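Side-chain contact in transmembrane oligosaccharyl transferase, putative (Archaeoglobus fulgidus, PDB 3VGP), which is a putative transmembrane oligosaccharyl transferase of an archaeon, whose C-terminal part folds as a globular domain: residues K67-K72 against P106-I111. The protein carries 1 engineered substitution. Sequence-based numbering, arbitrary orientation.
Sequences KFFTAK and PAIMRI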
loop_
_atom_site.group_PDB
_atom_site.type_symbol
_atom_site.label_atom_id
_atom_site.label_comp_id
_atom_site.label_asym_id
_atom_site.label_seq_id
_atom_site.Cartn_x
_atom_site.Cartn_y
_atom_site.Cartn_z
ATOM N N LYS A 67 -3.344 6.799 5.080
ATOM C CA LYS A 67 -3.127 8.199 4.727
ATOM C C LYS A 67 -2.576 8.302 3.310
ATOM O O LYS A 67 -2.916 9.215 2.555
ATOM C CB LYS A 67 -2.142 8.846 5.705
ATOM C CG LYS A 67 -2.679 9.037 7.119
ATOM C CD LYS A 67 -3.748 10.119 7.183
ATOM C CE LYS A 67 -4.141 10.405 8.630
ATOM N NZ LYS A 67 -5.203 11.448 8.739
ATOM N N PHE A 68 -1.717 7.357 2.955
ATOM C CA PHE A 68 -1.105 7.331 1.634
ATOM C C PHE A 68 -2.144 7.035 0.559
ATOM O O PHE A 68 -2.269 7.774 -0.417
ATOM C CB PHE A 68 -0.005 6.263 1.601
ATOM C CG PHE A 68 0.612 6.059 0.245
ATOM C CD1 PHE A 68 1.751 6.757 -0.133
ATOM C CD2 PHE A 68 0.050 5.160 -0.654
ATOM C CE1 PHE A 68 2.321 6.563 -1.385
ATOM C CE2 PHE A 68 0.612 4.960 -1.910
ATOM C CZ PHE A 68 1.751 5.665 -2.274
ATOM N N PHE A 69 -2.897 5.955 0.746
ATOM C CA PHE A 69 -3.897 5.561 -0.235
ATOM C C PHE A 69 -5.030 6.563 -0.412
ATOM O O PHE A 69 -5.491 6.775 -1.535
ATOM C CB PHE A 69 -4.464 4.174 0.104
ATOM C CG PHE A 69 -3.500 3.038 -0.169
ATOM C CD1 PHE A 69 -2.753 3.008 -1.352
ATOM C CD2 PHE A 69 -3.356 1.992 0.739
ATOM C CE1 PHE A 69 -1.877 1.951 -1.621
ATOM C CE2 PHE A 69 -2.487 0.929 0.483
ATOM C CZ PHE A 69 -1.745 0.907 -0.700
ATOM N N THR A 70 -5.462 7.196 0.676
ATOM C CA THR A 70 -6.555 8.165 0.595
ATOM C C THR A 70 -6.129 9.582 0.217
ATOM O O THR A 70 -6.977 10.471 0.081
ATOM C CB THR A 70 -7.355 8.218 1.923
ATOM O OG1 THR A 70 -6.483 8.559 3.008
ATOM C CG2 THR A 70 -7.988 6.870 2.204
ATOM N N ALA A 71 -4.830 9.803 0.038
ATOM C CA ALA A 71 -4.348 11.128 -0.341
ATOM C C ALA A 71 -4.949 11.532 -1.683
ATOM O O ALA A 71 -5.110 10.700 -2.574
ATOM C CB ALA A 71 -2.826 11.132 -0.431
ATOM N N LYS A 72 -5.289 12.812 -1.817
ATOM C CA LYS A 72 -5.861 13.324 -3.057
ATOM C C LYS A 72 -4.773 13.859 -3.984
ATOM O O LYS A 72 -4.973 13.956 -5.196
ATOM C CB LYS A 72 -6.872 14.432 -2.753
ATOM C CG LYS A 72 -8.144 13.942 -2.068
ATOM C CD LYS A 72 -8.951 13.039 -2.994
ATOM C CE LYS A 72 -10.210 12.505 -2.319
ATOM N NZ LYS A 72 -11.140 13.596 -1.904
ATOM N N PRO A 106 -13.430 0.973 2.596
ATOM C CA PRO A 106 -14.089 1.710 3.679
ATOM C C PRO A 106 -13.263 1.623 4.967
ATOM O O PRO A 106 -13.173 2.589 5.720
ATOM C CB PRO A 106 -15.439 1.005 3.797
ATOM C CG PRO A 106 -15.722 0.625 2.363
ATOM C CD PRO A 106 -14.377 0.061 1.928
ATOM N N ALA A 107 -12.656 0.462 5.212
ATOM C CA ALA A 107 -11.831 0.266 6.398
ATOM C C ALA A 107 -10.624 1.189 6.319
ATOM O O ALA A 107 -10.230 1.801 7.308
ATOM C CB ALA A 107 -11.374 -1.195 6.496
ATOM N N ILE A 108 -10.037 1.283 5.131
ATOM C CA ILE A 108 -8.887 2.152 4.924
ATOM C C ILE A 108 -9.288 3.595 5.227
ATOM O O ILE A 108 -8.568 4.316 5.919
ATOM C CB ILE A 108 -8.366 2.040 3.467
ATOM C CG1 ILE A 108 -7.674 0.686 3.274
ATOM C CG2 ILE A 108 -7.418 3.179 3.155
ATOM C CD1 ILE A 108 -7.261 0.386 1.830
HETATM N N MSE A 109 -10.444 4.010 4.719
HETATM C CA MSE A 109 -10.933 5.361 4.964
HETATM C C MSE A 109 -11.098 5.629 6.460
HETATM O O MSE A 109 -10.717 6.696 6.943
HETATM C CB MSE A 109 -12.265 5.588 4.248
HETATM C CG MSE A 109 -12.140 5.731 2.743
HETATM SE SE MSE A 109 -13.794 6.335 1.955
HETATM C CE MSE A 109 -13.744 8.156 2.598
ATOM N N ARG A 110 -11.657 4.668 7.191
ATOM C CA ARG A 110 -11.852 4.832 8.632
ATOM C C ARG A 110 -10.527 5.041 9.356
ATOM O O ARG A 110 -10.407 5.933 10.197
ATOM C CB ARG A 110 -12.561 3.615 9.238
ATOM C CG ARG A 110 -13.971 3.389 8.725
ATOM C CD ARG A 110 -14.766 2.481 9.651
ATOM N NE ARG A 110 -16.046 2.108 9.059
ATOM C CZ ARG A 110 -16.188 1.167 8.131
ATOM N NH1 ARG A 110 -15.127 0.499 7.696
ATOM N NH2 ARG A 110 -17.386 0.898 7.632
ATOM N N ILE A 111 -9.539 4.212 9.034
ATOM C CA ILE A 111 -8.224 4.313 9.660
ATOM C C ILE A 111 -7.571 5.654 9.334
ATOM O O ILE A 111 -6.822 6.204 10.148
ATOM C CB ILE A 111 -7.302 3.160 9.201
ATOM C CG1 ILE A 111 -7.865 1.825 9.692
ATOM C CG2 ILE A 111 -5.889 3.370 9.727
ATOM C CD1 ILE A 111 -7.982 1.716 11.200
#
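The Phe69 ring meets Ile108 obliquely: CD2 of Phe69 lies 4.4 Å from CD1 of Ile108, while residues of strand 88-91, Val89 and Thr91, also touch the phenyl group. The edge of the neighbouring Phe68 ring has CD1 of Phe69 in its plane. This is buried side-chain packing in the AglB-type globular domain, in which residues 67-72, on helix 58-69, face the short helix 105-111. No hydrogen bond links the two segments; the close pairs are all carbon to carbon. Their nearest approach joins two methyls, CG2 of Thr70 and CG2 of Ile108, at 3.9 Å, the two side chains running antiparallel alongside each other. Ile108 offers this branch because CG1 stands beside the backbone N (chi1 -72°), which sets CG2 anti to that N. The same Thr70 methyl is 4.3 Å from CA of Met109, a selenomethionine whose side chain also packs on Ile124 and Phe127 of helix 121-129. Thr70 divides its two branches: with chi1 at 58°, CG2 faces helix 105-111, whereas OG1 hydrogen-bonds to Ala66 O, one turn back.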